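Local structure of probable oxidoreductase protein (Rhizobium etli, 4FB5) at residues W44-V47 with K48-G52; V100-P103 with N104-A108; R164-G168 with D169-G173. The protein probably acts as a nucleotide-binding oxidoreductase of the GFO/IDH/MocA family. All blocks are in the same frame, centred on the assembly; numbering follows the deposited sequence.

Interaction 1: residues W44-V47 with K48-G52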
loop_
_atom_site.group_PDB
_atom_site.type_symbol
_atom_site.label_atom_id
_atom_site.label_comp_id
_atom_site.label_asym_id
_atom_site.label_seq_id
_atom_site.Cartn_x
_atom_site.Cartn_y
_atom_site.Cartn_z
ATOM N N TRP A 44 16.095 -29.134 -8.333
ATOM C CA TRP A 44 16.309 -30.601 -8.350
ATOM C C TRP A 44 16.825 -31.074 -6.981
ATOM O O TRP A 44 16.390 -32.116 -6.453
ATOM C CB TRP A 44 17.261 -31.045 -9.479
ATOM C CG TRP A 44 16.707 -31.015 -10.881
ATOM C CD1 TRP A 44 17.145 -30.239 -11.941
ATOM C CD2 TRP A 44 15.616 -31.792 -11.384
ATOM N NE1 TRP A 44 16.386 -30.500 -13.073
ATOM C CE2 TRP A 44 15.452 -31.461 -12.753
ATOM C CE3 TRP A 44 14.760 -32.742 -10.813
ATOM C CZ2 TRP A 44 14.469 -32.052 -13.544
ATOM C CZ3 TRP A 44 13.790 -33.337 -11.608
ATOM C CH2 TRP A 44 13.650 -32.993 -12.955
ATOM N N ASN A 45 17.693 -30.274 -6.375
ATOM C CA ASN A 45 18.242 -30.626 -5.077
ATOM C C ASN A 45 17.235 -30.528 -3.940
ATOM O O ASN A 45 17.559 -30.918 -2.824
ATOM C CB ASN A 45 19.486 -29.777 -4.798
ATOM C CG ASN A 45 20.175 -30.124 -3.502
ATOM O OD1 ASN A 45 20.618 -31.267 -3.294
ATOM N ND2 ASN A 45 20.313 -29.122 -2.614
ATOM N N ALA A 46 16.012 -30.049 -4.187
ATOM C CA ALA A 46 15.126 -29.772 -3.053
ATOM C C ALA A 46 13.730 -30.324 -3.138
ATOM O O ALA A 46 13.077 -30.463 -2.113
ATOM C CB ALA A 46 15.059 -28.287 -2.789
ATOM N N VAL A 47 13.250 -30.594 -4.340
ATOM C CA VAL A 47 11.900 -31.111 -4.507
ATOM C C VAL A 47 11.542 -32.112 -3.451
ATOM O O VAL A 47 10.463 -32.005 -2.838
ATOM C CB VAL A 47 11.678 -31.891 -5.801
ATOM C CG1 VAL A 47 10.602 -31.245 -6.618
ATOM C CG2 VAL A 47 12.981 -32.138 -6.568
ATOM N N LYS A 48 12.418 -33.101 -3.253
ATOM C CA LYS A 48 12.036 -34.210 -2.415
ATOM C C LYS A 48 11.894 -33.800 -0.995
ATOM O O LYS A 48 10.864 -34.096 -0.414
ATOM C CB LYS A 48 12.941 -35.437 -2.543
ATOM C CG LYS A 48 12.287 -36.725 -2.026
ATOM C CD LYS A 48 13.369 -37.754 -1.724
ATOM C CE LYS A 48 12.831 -39.186 -1.635
ATOM N NZ LYS A 48 12.316 -39.451 -0.245
ATOM N N THR A 49 12.893 -33.136 -0.426
ATOM C CA THR A 49 12.738 -32.640 0.959
ATOM C C THR A 49 11.503 -31.750 1.200
ATOM O O THR A 49 10.813 -31.907 2.199
ATOM C CB THR A 49 13.942 -31.897 1.468
ATOM O OG1 THR A 49 15.131 -32.656 1.198
ATOM C CG2 THR A 49 13.792 -31.707 2.961
ATOM N N VAL A 50 11.215 -30.835 0.279
ATOM C CA VAL A 50 10.000 -30.035 0.344
ATOM C C VAL A 50 8.722 -30.873 0.195
ATOM O O VAL A 50 7.834 -30.824 1.059
ATOM C CB VAL A 50 9.987 -28.962 -0.758
ATOM C CG1 VAL A 50 8.693 -28.137 -0.677
ATOM C CG2 VAL A 50 11.178 -28.096 -0.626
ATOM N N PHE A 51 8.623 -31.604 -0.912
ATOM C CA PHE A 51 7.391 -32.262 -1.272
ATOM C C PHE A 51 7.198 -33.632 -0.626
ATOM O O PHE A 51 6.082 -33.943 -0.202
ATOM C CB PHE A 51 7.249 -32.356 -2.794
ATOM C CG PHE A 51 6.624 -31.145 -3.421
ATOM C CD1 PHE A 51 5.249 -30.975 -3.421
ATOM C CD2 PHE A 51 7.409 -30.150 -3.982
ATOM C CE1 PHE A 51 4.669 -29.829 -3.997
ATOM C CE2 PHE A 51 6.834 -29.016 -4.551
ATOM C CZ PHE A 51 5.466 -28.860 -4.556
ATOM N N GLY A 52 8.247 -34.462 -0.568
ATOM C CA GLY A 52 8.191 -35.732 0.188
ATOM C C GLY A 52 7.635 -36.974 -0.526
ATOM O O GLY A 52 7.912 -38.102 -0.138
HETATM O O HOH W 1 15.049 -33.312 -3.926
#

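Interaction 2: residues V100-P103 with N104-A108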
loop_
_atom_site.group_PDB
_atom_site.type_symbol
_atom_site.label_atom_id
_atom_site.label_comp_id
_atom_site.label_asym_id
_atom_site.label_seq_id
_atom_site.Cartn_x
_atom_site.Cartn_y
_atom_site.Cartn_z
ATOM N N VAL A 100 17.618 -27.911 -19.922
ATOM C CA VAL A 100 18.283 -26.946 -20.796
ATOM C C VAL A 100 18.045 -25.561 -20.270
ATOM O O VAL A 100 16.916 -25.173 -20.096
ATOM C CB VAL A 100 17.767 -26.998 -22.232
ATOM C CG1 VAL A 100 18.571 -26.080 -23.086
ATOM C CG2 VAL A 100 17.870 -28.410 -22.776
ATOM N N THR A 101 19.111 -24.824 -20.001
ATOM C CA THR A 101 18.995 -23.487 -19.419
ATOM C C THR A 101 20.021 -22.608 -20.037
ATOM O O THR A 101 20.449 -21.656 -19.417
ATOM C CB THR A 101 19.316 -23.452 -17.904
ATOM O OG1 THR A 101 20.690 -23.772 -17.700
ATOM C CG2 THR A 101 18.484 -24.429 -17.134
ATOM N N THR A 102 20.445 -22.962 -21.239
ATOM C CA THR A 102 21.432 -22.213 -22.000
ATOM C C THR A 102 20.756 -21.029 -22.655
ATOM O O THR A 102 19.574 -20.784 -22.421
ATOM C CB THR A 102 22.056 -23.097 -23.091
ATOM O OG1 THR A 102 21.020 -23.677 -23.906
ATOM C CG2 THR A 102 22.903 -24.213 -22.462
ATOM N N PRO A 103 21.499 -20.270 -23.469
ATOM C CA PRO A 103 20.859 -19.137 -24.129
ATOM C C PRO A 103 19.833 -19.532 -25.192
ATOM O O PRO A 103 19.893 -20.629 -25.737
ATOM C CB PRO A 103 22.038 -18.413 -24.763
ATOM C CG PRO A 103 23.155 -18.724 -23.854
ATOM C CD PRO A 103 22.965 -20.148 -23.497
ATOM N N ASN A 104 18.896 -18.629 -25.460
ATOM C CA ASN A 104 17.830 -18.831 -26.441
ATOM C C ASN A 104 18.237 -19.619 -27.705
ATOM O O ASN A 104 17.645 -20.653 -27.995
ATOM C CB ASN A 104 17.163 -17.480 -26.801
ATOM C CG ASN A 104 16.473 -16.810 -25.604
ATOM O OD1 ASN A 104 16.646 -17.223 -24.451
ATOM N ND2 ASN A 104 15.680 -15.777 -25.876
ATOM N N GLN A 105 19.254 -19.151 -28.428
ATOM C CA GLN A 105 19.658 -19.743 -29.741
ATOM C C GLN A 105 19.864 -21.241 -29.718
ATOM O O GLN A 105 19.650 -21.917 -30.718
ATOM C CB GLN A 105 20.956 -19.129 -30.292
ATOM C CG GLN A 105 21.117 -17.646 -30.025
ATOM C CD GLN A 105 21.743 -17.383 -28.659
ATOM O OE1 GLN A 105 22.736 -18.043 -28.291
ATOM N NE2 GLN A 105 21.166 -16.409 -27.892
ATOM N N PHE A 106 20.290 -21.736 -28.562
ATOM C CA PHE A 106 20.718 -23.106 -28.393
ATOM C C PHE A 106 19.582 -24.045 -28.076
ATOM O O PHE A 106 19.702 -25.242 -28.353
ATOM C CB PHE A 106 21.768 -23.184 -27.292
ATOM C CG PHE A 106 23.029 -22.429 -27.609
ATOM C CD1 PHE A 106 23.997 -22.981 -28.469
ATOM C CD2 PHE A 106 23.259 -21.170 -27.060
ATOM C CE1 PHE A 106 25.179 -22.284 -28.780
ATOM C CE2 PHE A 106 24.446 -20.455 -27.355
ATOM C CZ PHE A 106 25.408 -21.014 -28.219
ATOM N N HIS A 107 18.482 -23.521 -27.516
ATOM C CA HIS A 107 17.366 -24.383 -27.076
ATOM C C HIS A 107 16.971 -25.440 -28.112
ATOM O O HIS A 107 17.062 -26.634 -27.836
ATOM C CB HIS A 107 16.130 -23.582 -26.656
ATOM C CG HIS A 107 16.345 -22.725 -25.456
ATOM N ND1 HIS A 107 15.750 -21.493 -25.312
ATOM C CD2 HIS A 107 17.109 -22.907 -24.354
ATOM C CE1 HIS A 107 16.124 -20.957 -24.165
ATOM N NE2 HIS A 107 16.952 -21.794 -23.565
ATOM N N ALA A 108 16.553 -25.001 -29.297
ATOM C CA ALA A 108 16.129 -25.931 -30.349
ATOM C C ALA A 108 17.065 -27.124 -30.492
ATOM O O ALA A 108 16.639 -28.278 -30.332
ATOM C CB ALA A 108 15.990 -25.218 -31.679
#

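Interaction 3: residues R164-G168 with D169-G173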
loop_
_atom_site.group_PDB
_atom_site.type_symbol
_atom_site.label_atom_id
_atom_site.label_comp_id
_atom_site.label_asym_id
_atom_site.label_seq_id
_atom_site.Cartn_x
_atom_site.Cartn_y
_atom_site.Cartn_z
ATOM N N ARG A 164 -6.861 -19.120 -10.041
ATOM C CA ARG A 164 -7.525 -19.990 -11.016
ATOM C C ARG A 164 -8.734 -20.651 -10.420
ATOM O O ARG A 164 -9.791 -20.616 -11.028
ATOM C CB ARG A 164 -6.601 -21.078 -11.465
ATOM C CG ARG A 164 -6.905 -21.561 -12.809
ATOM C CD ARG A 164 -5.885 -22.571 -13.175
ATOM N NE ARG A 164 -6.413 -23.918 -13.073
ATOM C CZ ARG A 164 -6.788 -24.633 -14.127
ATOM N NH1 ARG A 164 -6.703 -24.131 -15.353
ATOM N NH2 ARG A 164 -7.250 -25.846 -13.951
ATOM N N LYS A 165 -8.572 -21.218 -9.223
ATOM C CA LYS A 165 -9.668 -21.830 -8.508
ATOM C C LYS A 165 -10.843 -20.863 -8.243
ATOM O O LYS A 165 -11.987 -21.166 -8.637
ATOM C CB LYS A 165 -9.182 -22.484 -7.211
ATOM C CG LYS A 165 -10.248 -23.286 -6.392
ATOM C CD LYS A 165 -9.590 -24.014 -5.176
ATOM C CE LYS A 165 -10.574 -24.272 -4.020
ATOM N NZ LYS A 165 -11.803 -25.076 -4.444
ATOM N N LEU A 166 -10.600 -19.723 -7.602
ATOM C CA LEU A 166 -11.698 -18.763 -7.458
ATOM C C LEU A 166 -12.400 -18.439 -8.795
ATOM O O LEU A 166 -13.632 -18.452 -8.883
ATOM C CB LEU A 166 -11.232 -17.465 -6.827
ATOM C CG LEU A 166 -10.480 -17.535 -5.515
ATOM C CD1 LEU A 166 -10.038 -16.136 -5.111
ATOM C CD2 LEU A 166 -11.381 -18.110 -4.511
ATOM N N VAL A 167 -11.623 -18.155 -9.831
ATOM C CA VAL A 167 -12.220 -17.850 -11.124
ATOM C C VAL A 167 -13.062 -19.034 -11.646
ATOM O O VAL A 167 -14.239 -18.838 -12.045
ATOM C CB VAL A 167 -11.183 -17.456 -12.182
ATOM C CG1 VAL A 167 -11.860 -17.228 -13.471
ATOM C CG2 VAL A 167 -10.509 -16.218 -11.771
ATOM N N GLY A 168 -12.475 -20.243 -11.623
ATOM C CA GLY A 168 -13.148 -21.432 -12.100
ATOM C C GLY A 168 -14.488 -21.615 -11.413
ATOM O O GLY A 168 -15.473 -22.003 -12.047
ATOM N N ASP A 169 -14.539 -21.308 -10.123
ATOM C CA ASP A 169 -15.685 -21.605 -9.315
ATOM C C ASP A 169 -16.723 -20.501 -9.388
ATOM O O ASP A 169 -17.559 -20.328 -8.484
ATOM C CB ASP A 169 -15.253 -21.818 -7.868
ATOM C CG ASP A 169 -14.466 -23.106 -7.664
ATOM O OD1 ASP A 169 -14.011 -23.704 -8.690
ATOM O OD2 ASP A 169 -14.290 -23.502 -6.470
ATOM N N GLY A 170 -16.670 -19.736 -10.466
ATOM C CA GLY A 170 -17.546 -18.574 -10.575
ATOM C C GLY A 170 -17.516 -17.579 -9.420
ATOM O O GLY A 170 -18.469 -16.850 -9.254
ATOM N N VAL A 171 -16.435 -17.485 -8.651
ATOM C CA VAL A 171 -16.451 -16.551 -7.521
ATOM C C VAL A 171 -16.600 -15.089 -7.949
ATOM O O VAL A 171 -17.265 -14.336 -7.264
ATOM C CB VAL A 171 -15.229 -16.695 -6.564
ATOM C CG1 VAL A 171 -15.247 -15.574 -5.497
ATOM C CG2 VAL A 171 -15.217 -18.103 -5.905
ATOM N N ILE A 172 -15.992 -14.683 -9.063
ATOM C CA ILE A 172 -16.253 -13.331 -9.563
ATOM C C ILE A 172 -17.213 -13.243 -10.786
ATOM O O ILE A 172 -17.368 -12.166 -11.435
ATOM C CB ILE A 172 -14.944 -12.534 -9.782
ATOM C CG1 ILE A 172 -14.032 -13.257 -10.760
ATOM C CG2 ILE A 172 -14.205 -12.339 -8.437
ATOM C CD1 ILE A 172 -12.930 -12.405 -11.293
ATOM N N GLY A 173 -17.915 -14.352 -11.064
ATOM C CA GLY A 173 -18.893 -14.347 -12.159
ATOM C C GLY A 173 -18.163 -14.604 -13.465
ATOM O O GLY A 173 -17.125 -15.295 -13.495
#

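Interaction 1: residues W44-V47 with K48-G52
Ala46 and Val47 meet Val50 and Phe51 along the short helix 47-51, which follows helix 35-44 in the Rossmann-type domain. Ala46 stands at the N-cap position, and its carbonyl makes the first i to i+4 bond: Val50 N reaches Ala46 O at 3.1 Å, with an almost straight N-H...O angle of 176°. One residue on, Phe51 N donates to Val47 O at 2.7 Å, again close to linear.

A water bridges the break between the two helices. It donates to Trp44 O and accepts from Lys48 N, the latter at 2.7 Å, and so ties the last turn of one helix to the first turn of the next.

The side chains follow the same four-residue spacing. Val50 turns CG1 anti to its backbone N (chi1 180°), which leaves CG2 on the Ala46 side, 3.4 Å from Ala46 O and 4.4 Å from Ala46 CB. On a neighbouring subunit, Leu42 packs against Val50 and Lys38 NZ bonds to Val50 O, while Asn45 O accepts from Asn45 ND2 of that subunit; this flank of the turn therefore belongs to a subunit interface. Val47 and Phe51 instead meet helix 344-358 of their own chain, at Cys350 and Arg351 respectively.

Between the side chains of Val47 and Phe51 the touch is light. The Phe51 ring presents its edge to Val47 O, nearly in the ring plane, with Phe51 CD2 3.8 Å from that oxygen, and the same CD2 lies 4.3 Å from Val47 CG1.

Interaction 2: residues V100-P103 with N104-A108
Thr102 and His107 are linked through the imidazole: His107 NE2 donates to Thr102 O at 3.0 Å, a weak bond because the N-H...O angle is only 124°. Pro103 O stands 3.8 Å above the plane of the same ring, over its centre, while Val100 CG1 comes to the edge, 3.7 Å from His107 CD2. With chi1 at -65°, His107 CG lies beside its own backbone N, and the ring folds back toward the preceding loop.

Cutting His107 back to an alanine would remove the imidazole, which is likely to leave Thr102 O without this donor and a gap beside Val100 CG1.

This is the turn of a Rossmann-type beta-alpha unit, carrying the chain from strand 97-100 into helix 107-116. Its backbone is pinned by Phe106 N, which bonds to Pro103 O at 3.1 Å. The Phe106 side chain runs alongside the proline and points the same way, CD2 lying 3.7 Å from Pro103 CD; Thr102 OG1 comes in crosswise, 3.5 Å from Phe106 CB.

Farther out, Glu124 and Pro126 pack against His107, and Thr101 OG1 bonds to Ile31 O on the neighbouring strand 27-31.

Interaction 3: residues R164-G168 with D169-G173
Lys165 O lies over one face of the Asp169 carboxylate, 3.3 Å from Asp169 CG, a contact without a hydrogen bond; the attraction comes from the ammonium group, Lys165 NZ, which lies beyond Asp169 OD2 in a salt bridge of 3.6 Å. The two side chains cross at a slant. Lys165 CG is anti to the backbone N (chi1 -175°), and the chain runs out extended until a bend at chi4 (57°) sets the direction of NZ. At the C-terminal end of a helix, where a negative charge is usually unfavourable, the lysine probably offsets some of the cost of the aspartate.

Behind this pair helix 158-168 ends in a Schellman motif. Gly170, with positive phi, is the C-prime residue: Val171 N reaches back to Leu166 O at 3.0 Å, and Gly170 N makes a weak bond to Val167 O. Asp169 N still gives the helical bond to Lys165 O, also 3.0 Å, with a weak second one to Leu166 O. A type I turn from Gly170 to Gly173 then redirects the chain toward strand 175-183.

The reversal lays Val171 against Leu166, their CB atoms 4.1 Å apart, and Val171 CG2 comes within 3.4 Å of Leu166 O. Strand 302-307 receives this apolar side: Phe303 and Leu305 touch Leu166, Leu305 also touches Ile172, and Gln307 touches Val171. Glu314 of another subunit packs on Leu166 as well.

In the fold
All three contacts are local turns where helices start or stop, each partly buried, and they lie well apart: the centres of interactions 1 and 2 are 25 Å from one another, those of 2 and 3 are 37 Å. Interactions 1 and 2 share the Rossmann-type domain, whereas interaction 3 belongs to the C-terminal domain. Interaction 1 has the most buried residues and relies on backbone bonds, a bridging water and neighbouring-subunit contacts. Interaction 2, untouched by other chains, sets an imidazole between strand end and helix start, with a weak bond to the loop. Interaction 3 alone carries a salt bridge, among exposed residues, with apolar packing turned inward to a strand.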